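Local coordinates for listeriolysin O (Listeria monocytogenes, PDB 4CDB), which binds cholesterol-containing host membranes, changes shape and assembles into oligomeric pores that lyse the cell, at residues Asp31-Val45 / Phe353-Glu367. Numbering follows the deposited sequence.
With NA (sodium ion), chain P; NA (sodium ion), chain H; NA (sodium ion), chain R; ACT (acetate ion), chain D.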
loop_
_atom_site.group_PDB
_atom_site.type_symbol
_atom_site.label_atom_id
_atom_site.label_comp_id
_atom_site.label_asym_id
_atom_site.label_seq_id
_atom_site.Cartn_x
_atom_site.Cartn_y
_atom_site.Cartn_z
ATOM N N ASP A 31 -22.841 -10.777 27.261
ATOM C CA ASP A 31 -22.202 -11.894 26.576
ATOM C C ASP A 31 -21.953 -11.598 25.099
ATOM O O ASP A 31 -22.887 -11.344 24.338
ATOM C CB ASP A 31 -23.038 -13.168 26.723
ATOM C CG ASP A 31 -22.929 -13.778 28.106
ATOM O OD1 ASP A 31 -21.888 -14.405 28.391
ATOM O OD2 ASP A 31 -23.880 -13.636 28.905
ATOM N N TYR A 32 -20.686 -11.631 24.703
ATOM C CA TYR A 32 -20.308 -11.452 23.308
ATOM C C TYR A 32 -18.920 -12.024 23.073
ATOM O O TYR A 32 -18.128 -12.152 24.007
ATOM C CB TYR A 32 -20.343 -9.970 22.915
ATOM C CG TYR A 32 -19.452 -9.076 23.754
ATOM C CD1 TYR A 32 -19.932 -8.474 24.910
ATOM C CD2 TYR A 32 -18.135 -8.827 23.386
ATOM C CE1 TYR A 32 -19.124 -7.654 25.681
ATOM C CE2 TYR A 32 -17.319 -8.009 24.150
ATOM C CZ TYR A 32 -17.819 -7.425 25.296
ATOM O OH TYR A 32 -17.011 -6.611 26.059
ATOM N N ASN A 33 -18.634 -12.379 21.826
ATOM C CA ASN A 33 -17.297 -12.817 21.449
ATOM C C ASN A 33 -16.458 -11.609 21.054
ATOM O O ASN A 33 -16.682 -11.005 20.004
ATOM C CB ASN A 33 -17.367 -13.822 20.297
ATOM C CG ASN A 33 -16.066 -14.583 20.102
ATOM O OD1 ASN A 33 -14.985 -14.090 20.427
ATOM N ND2 ASN A 33 -16.167 -15.794 19.569
ATOM N N LYS A 34 -15.490 -11.264 21.900
ATOM C CA LYS A 34 -14.664 -10.079 21.689
ATOM C C LYS A 34 -13.868 -10.171 20.389
ATOM O O LYS A 34 -13.460 -9.156 19.824
ATOM C CB LYS A 34 -13.710 -9.868 22.869
ATOM C CG LYS A 34 -12.503 -10.795 22.863
ATOM C CD LYS A 34 -11.446 -10.342 23.851
ATOM C CE LYS A 34 -10.044 -10.627 23.328
ATOM N NZ LYS A 34 -9.781 -12.083 23.161
ATOM N N ASN A 35 -13.656 -11.395 19.918
ATOM C CA ASN A 35 -12.875 -11.623 18.712
ATOM C C ASN A 35 -13.704 -11.448 17.445
ATOM O O ASN A 35 -13.169 -11.487 16.338
ATOM C CB ASN A 35 -12.252 -13.019 18.744
ATOM C CG ASN A 35 -11.355 -13.231 19.950
ATOM O OD1 ASN A 35 -10.476 -12.417 20.236
ATOM N ND2 ASN A 35 -11.578 -14.325 20.669
ATOM N N ASN A 36 -15.010 -11.248 17.611
ATOM C CA ASN A 36 -15.921 -11.185 16.472
ATOM C C ASN A 36 -16.882 -9.994 16.487
ATOM O O ASN A 36 -17.806 -9.925 15.677
ATOM C CB ASN A 36 -16.709 -12.493 16.355
ATOM C CG ASN A 36 -15.814 -13.695 16.116
ATOM O OD1 ASN A 36 -14.792 -13.598 15.437
ATOM N ND2 ASN A 36 -16.195 -14.837 16.676
ATOM N N VAL A 37 -16.659 -9.058 17.405
ATOM C CA VAL A 37 -17.512 -7.877 17.516
ATOM C C VAL A 37 -17.213 -6.832 16.437
ATOM O O VAL A 37 -18.128 -6.270 15.833
ATOM C CB VAL A 37 -17.411 -7.245 18.924
ATOM C CG1 VAL A 37 -17.889 -5.805 18.912
ATOM C CG2 VAL A 37 -18.208 -8.065 19.923
ATOM N N LEU A 38 -15.931 -6.583 16.189
ATOM C CA LEU A 38 -15.527 -5.587 15.202
ATOM C C LEU A 38 -14.962 -6.257 13.953
ATOM O O LEU A 38 -13.840 -6.769 13.965
ATOM C CB LEU A 38 -14.492 -4.632 15.799
ATOM C CG LEU A 38 -14.924 -3.860 17.048
ATOM C CD1 LEU A 38 -13.752 -3.088 17.625
ATOM C CD2 LEU A 38 -16.068 -2.921 16.718
ATOM N N VAL A 39 -15.744 -6.248 12.878
ATOM C CA VAL A 39 -15.346 -6.910 11.641
ATOM C C VAL A 39 -15.586 -6.054 10.399
ATOM O O VAL A 39 -16.553 -5.294 10.325
ATOM C CB VAL A 39 -16.091 -8.251 11.456
ATOM C CG1 VAL A 39 -15.590 -9.283 12.451
ATOM C CG2 VAL A 39 -17.588 -8.049 11.606
ATOM N N TYR A 40 -14.688 -6.182 9.426
ATOM C CA TYR A 40 -14.910 -5.623 8.099
ATOM C C TYR A 40 -14.917 -6.732 7.052
ATOM O O TYR A 40 -13.887 -7.351 6.783
ATOM C CB TYR A 40 -13.853 -4.576 7.739
ATOM C CG TYR A 40 -13.894 -4.190 6.277
ATOM C CD1 TYR A 40 -14.937 -3.424 5.770
ATOM C CD2 TYR A 40 -12.899 -4.602 5.399
ATOM C CE1 TYR A 40 -14.986 -3.075 4.432
ATOM C CE2 TYR A 40 -12.939 -4.258 4.060
ATOM C CZ TYR A 40 -13.984 -3.494 3.582
ATOM O OH TYR A 40 -14.025 -3.149 2.250
ATOM N N HIS A 41 -16.082 -6.983 6.468
ATOM C CA HIS A 41 -16.199 -7.981 5.415
ATOM C C HIS A 41 -16.079 -7.316 4.047
ATOM O O HIS A 41 -16.992 -6.619 3.605
ATOM C CB HIS A 41 -17.522 -8.740 5.537
ATOM C CG HIS A 41 -17.669 -9.492 6.822
ATOM N ND1 HIS A 41 -16.820 -10.517 7.186
ATOM C CD2 HIS A 41 -18.568 -9.376 7.828
ATOM C CE1 HIS A 41 -17.188 -10.994 8.360
ATOM N NE2 HIS A 41 -18.247 -10.319 8.773
ATOM N N GLY A 42 -14.948 -7.535 3.383
ATOM C CA GLY A 42 -14.677 -6.897 2.107
ATOM C C GLY A 42 -15.387 -7.537 0.930
ATOM O O GLY A 42 -16.354 -8.280 1.106
ATOM N N ASP A 43 -14.903 -7.247 -0.275
ATOM C CA ASP A 43 -15.500 -7.785 -1.491
ATOM C C ASP A 43 -15.369 -9.299 -1.561
ATOM O O ASP A 43 -14.438 -9.882 -1.004
ATOM C CB ASP A 43 -14.852 -7.177 -2.736
ATOM C CG ASP A 43 -15.142 -5.700 -2.886
ATOM O OD1 ASP A 43 -16.097 -5.209 -2.248
ATOM O OD2 ASP A 43 -14.415 -5.029 -3.650
ATOM N N ALA A 44 -16.311 -9.927 -2.253
ATOM C CA ALA A 44 -16.215 -11.343 -2.579
ATOM C C ALA A 44 -15.972 -11.475 -4.078
ATOM O O ALA A 44 -16.802 -11.045 -4.879
ATOM C CB ALA A 44 -17.491 -12.065 -2.184
ATOM N N VAL A 45 -14.838 -12.052 -4.463
ATOM C CA VAL A 45 -14.541 -12.245 -5.881
ATOM C C VAL A 45 -15.245 -13.486 -6.412
ATOM O O VAL A 45 -14.882 -14.610 -6.069
ATOM C CB VAL A 45 -13.029 -12.369 -6.141
ATOM C CG1 VAL A 45 -12.769 -12.702 -7.607
ATOM C CG2 VAL A 45 -12.321 -11.086 -5.748
ATOM N N PHE A 353 -12.494 -2.880 25.633
ATOM C CA PHE A 353 -13.847 -3.154 26.102
ATOM C C PHE A 353 -13.933 -2.804 27.584
ATOM O O PHE A 353 -13.004 -3.074 28.342
ATOM C CB PHE A 353 -14.215 -4.624 25.878
ATOM C CG PHE A 353 -14.384 -4.996 24.428
ATOM C CD1 PHE A 353 -15.521 -4.619 23.731
ATOM C CD2 PHE A 353 -13.411 -5.733 23.767
ATOM C CE1 PHE A 353 -15.683 -4.962 22.397
ATOM C CE2 PHE A 353 -13.569 -6.079 22.433
ATOM C CZ PHE A 353 -14.706 -5.692 21.748
ATOM N N LEU A 354 -15.042 -2.199 27.995
ATOM C CA LEU A 354 -15.207 -1.793 29.386
ATOM C C LEU A 354 -15.397 -2.990 30.310
ATOM O O LEU A 354 -15.134 -2.907 31.508
ATOM C CB LEU A 354 -16.386 -0.826 29.533
ATOM C CG LEU A 354 -16.051 0.587 30.011
ATOM C CD1 LEU A 354 -17.321 1.390 30.262
ATOM C CD2 LEU A 354 -15.180 0.536 31.259
ATOM N N LYS A 355 -15.847 -4.106 29.750
ATOM C CA LYS A 355 -16.171 -5.279 30.554
ATOM C C LYS A 355 -14.961 -5.888 31.258
ATOM O O LYS A 355 -14.999 -6.140 32.462
ATOM C CB LYS A 355 -16.869 -6.337 29.699
ATOM C CG LYS A 355 -17.271 -7.588 30.463
ATOM C CD LYS A 355 -18.024 -8.553 29.560
ATOM C CE LYS A 355 -18.420 -9.817 30.305
ATOM N NZ LYS A 355 -19.180 -10.763 29.440
ATOM N N ASP A 356 -13.890 -6.125 30.512
ATOM C CA ASP A 356 -12.719 -6.788 31.071
ATOM C C ASP A 356 -11.425 -6.062 30.723
ATOM O O ASP A 356 -10.341 -6.629 30.850
ATOM C CB ASP A 356 -12.654 -8.239 30.584
ATOM C CG ASP A 356 -12.659 -8.345 29.066
ATOM O OD1 ASP A 356 -13.019 -7.351 28.401
ATOM O OD2 ASP A 356 -12.310 -9.422 28.536
ATOM N N ASN A 357 -11.547 -4.814 30.277
ATOM C CA ASN A 357 -10.392 -4.015 29.858
ATOM C C ASN A 357 -9.563 -4.692 28.764
ATOM O O ASN A 357 -8.370 -4.423 28.616
ATOM C CB ASN A 357 -9.508 -3.660 31.059
ATOM C CG ASN A 357 -10.217 -2.765 32.062
ATOM O OD1 ASN A 357 -10.786 -1.735 31.700
ATOM N ND2 ASN A 357 -10.188 -3.157 33.330
ATOM N N GLU A 358 -10.203 -5.566 27.996
ATOM C CA GLU A 358 -9.513 -6.309 26.949
ATOM C C GLU A 358 -9.416 -5.494 25.661
ATOM O O GLU A 358 -10.302 -4.697 25.348
ATOM C CB GLU A 358 -10.220 -7.638 26.683
ATOM C CG GLU A 358 -9.285 -8.759 26.276
ATOM C CD GLU A 358 -8.492 -9.316 27.443
ATOM O OE1 GLU A 358 -8.867 -9.050 28.604
ATOM O OE2 GLU A 358 -7.497 -10.027 27.195
ATOM N N LEU A 359 -8.333 -5.703 24.920
ATOM C CA LEU A 359 -8.064 -4.935 23.712
ATOM C C LEU A 359 -9.033 -5.295 22.586
ATOM O O LEU A 359 -9.201 -6.467 22.247
ATOM C CB LEU A 359 -6.616 -5.155 23.266
ATOM C CG LEU A 359 -6.022 -4.188 22.241
ATOM C CD1 LEU A 359 -6.143 -2.753 22.724
ATOM C CD2 LEU A 359 -4.568 -4.535 21.968
ATOM N N ALA A 360 -9.677 -4.279 22.020
ATOM C CA ALA A 360 -10.598 -4.471 20.903
ATOM C C ALA A 360 -9.832 -4.511 19.589
ATOM O O ALA A 360 -9.101 -3.575 19.264
ATOM C CB ALA A 360 -11.632 -3.359 20.873
ATOM N N VAL A 361 -10.004 -5.592 18.835
ATOM C CA VAL A 361 -9.286 -5.766 17.578
ATOM C C VAL A 361 -10.249 -5.821 16.393
ATOM O O VAL A 361 -11.250 -6.538 16.427
ATOM C CB VAL A 361 -8.429 -7.052 17.594
ATOM C CG1 VAL A 361 -7.580 -7.148 16.328
ATOM C CG2 VAL A 361 -7.549 -7.096 18.843
ATOM N N ILE A 362 -9.946 -5.053 15.351
ATOM C CA ILE A 362 -10.742 -5.085 14.131
ATOM C C ILE A 362 -10.313 -6.240 13.227
ATOM O O ILE A 362 -9.160 -6.316 12.799
ATOM C CB ILE A 362 -10.645 -3.764 13.345
ATOM C CG1 ILE A 362 -11.107 -2.588 14.205
ATOM C CG2 ILE A 362 -11.474 -3.841 12.074
ATOM C CD1 ILE A 362 -11.222 -1.279 13.435
ATOM N N LYS A 363 -11.250 -7.137 12.937
ATOM C CA LYS A 363 -10.972 -8.277 12.073
ATOM C C LYS A 363 -11.354 -7.977 10.626
ATOM O O LYS A 363 -12.530 -7.803 10.309
ATOM C CB LYS A 363 -11.711 -9.519 12.578
ATOM C CG LYS A 363 -11.521 -10.751 11.712
ATOM C CD LYS A 363 -11.907 -12.013 12.469
ATOM C CE LYS A 363 -11.039 -12.189 13.709
ATOM N NZ LYS A 363 -11.397 -13.410 14.486
ATOM N N ASN A 364 -10.354 -7.916 9.751
ATOM C CA ASN A 364 -10.593 -7.617 8.342
ATOM C C ASN A 364 -10.393 -8.827 7.439
ATOM O O ASN A 364 -9.466 -9.612 7.633
ATOM C CB ASN A 364 -9.676 -6.488 7.864
ATOM C CG ASN A 364 -9.831 -5.224 8.676
ATOM O OD1 ASN A 364 -10.615 -4.341 8.329
ATOM N ND2 ASN A 364 -9.079 -5.125 9.765
ATOM N N ASN A 365 -11.270 -8.968 6.451
ATOM C CA ASN A 365 -11.076 -9.943 5.385
ATOM C C ASN A 365 -11.652 -9.422 4.072
ATOM O O ASN A 365 -12.770 -8.908 4.032
ATOM C CB ASN A 365 -11.685 -11.300 5.751
ATOM C CG ASN A 365 -13.190 -11.327 5.598
ATOM O OD1 ASN A 365 -13.723 -12.024 4.735
ATOM N ND2 ASN A 365 -13.885 -10.567 6.437
ATOM N N SER A 366 -10.875 -9.541 3.002
ATOM C CA SER A 366 -11.296 -9.033 1.703
ATOM C C SER A 366 -10.652 -9.811 0.566
ATOM O O SER A 366 -9.471 -10.156 0.629
ATOM C CB SER A 366 -10.951 -7.548 1.573
ATOM O OG SER A 366 -11.291 -7.056 0.288
ATOM N N GLU A 367 -11.435 -10.087 -0.470
ATOM C CA GLU A 367 -10.913 -10.716 -1.671
ATOM C C GLU A 367 -10.801 -9.670 -2.768
ATOM O O GLU A 367 -11.626 -8.760 -2.851
ATOM C CB GLU A 367 -11.823 -11.857 -2.126
ATOM C CG GLU A 367 -11.950 -12.993 -1.129
ATOM C CD GLU A 367 -12.913 -14.068 -1.594
ATOM O OE1 GLU A 367 -13.593 -13.855 -2.620
ATOM O OE2 GLU A 367 -12.986 -15.125 -0.935
HETATM NA NA NA P . -14.916 -7.803 26.583
HETATM NA NA NA H . -10.691 -1.912 8.066
HETATM NA NA NA R . -13.558 -2.478 -3.805
HETATM C C ACT D . -16.443 -10.798 27.006
HETATM O O ACT D . -17.685 -10.902 27.112
HETATM O OXT ACT D . -15.798 -9.922 27.621
HETATM C CH3 ACT D . -15.701 -11.770 26.138
HETATM O O HOH W 1 -17.574 -4.035 27.214
HETATM O O HOH W 2 -10.851 -7.821 20.244
HETATM O O HOH W 3 -13.469 -7.514 17.661
HETATM O O HOH W 4 -11.843 -6.335 -4.255
HETATM O O HOH W 5 -8.858 -2.168 10.403
HETATM O O HOH W 6 -11.493 0.214 9.792
#
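V39, Y40 and H41 pair in parallel with K363, N364 and N365, which adds a short strand beside the long strand 362-385 of the mixed sheet. K363 N gives a nearly straight bond to L38 O (2.8 Å), and Y40 N, N365 N and G42 N continue the pairing. G42, with no side chain, lets its CA come within 3.8 Å of S366 CB. The side chain of K363 runs back toward the N33-N36 turn: CB lies 3.9 Å from V39 CG1, CG stands anti to the backbone N (chi1 178°), CD comes within 4.1 Å of N35 O, and a bend at chi3 (-61°) brings CE and NZ to that carbonyl, which NZ bonds weakly. Lysine suits this path, its apolar stem flexible and its tip charged. On the same face, N365 ND2 donates to H41 ND1 at 3.0 Å, tilted from the ring plane; ND1 thus accepts, and the imidazole is probably neutral. On the other face, with Y40, N364 OD1 touches Y40 CB and binds a sodium ion shared with I180 O, while N364 ND2 reaches Q72 O; an amide can serve both needs. Before the strands begin, Y32 lies obliquely against F353, planes at 47°, and its OH binds another sodium ion (2.5 Å) with D356 OD1 and a probably crystallisation-derived acetate, which K355 NZ bonds while also bonding L30 O. Backbone bonds thus join the strands, while amide, carboxylate and phenol oxygens, N364's within the pairing, coordinate sodium ions.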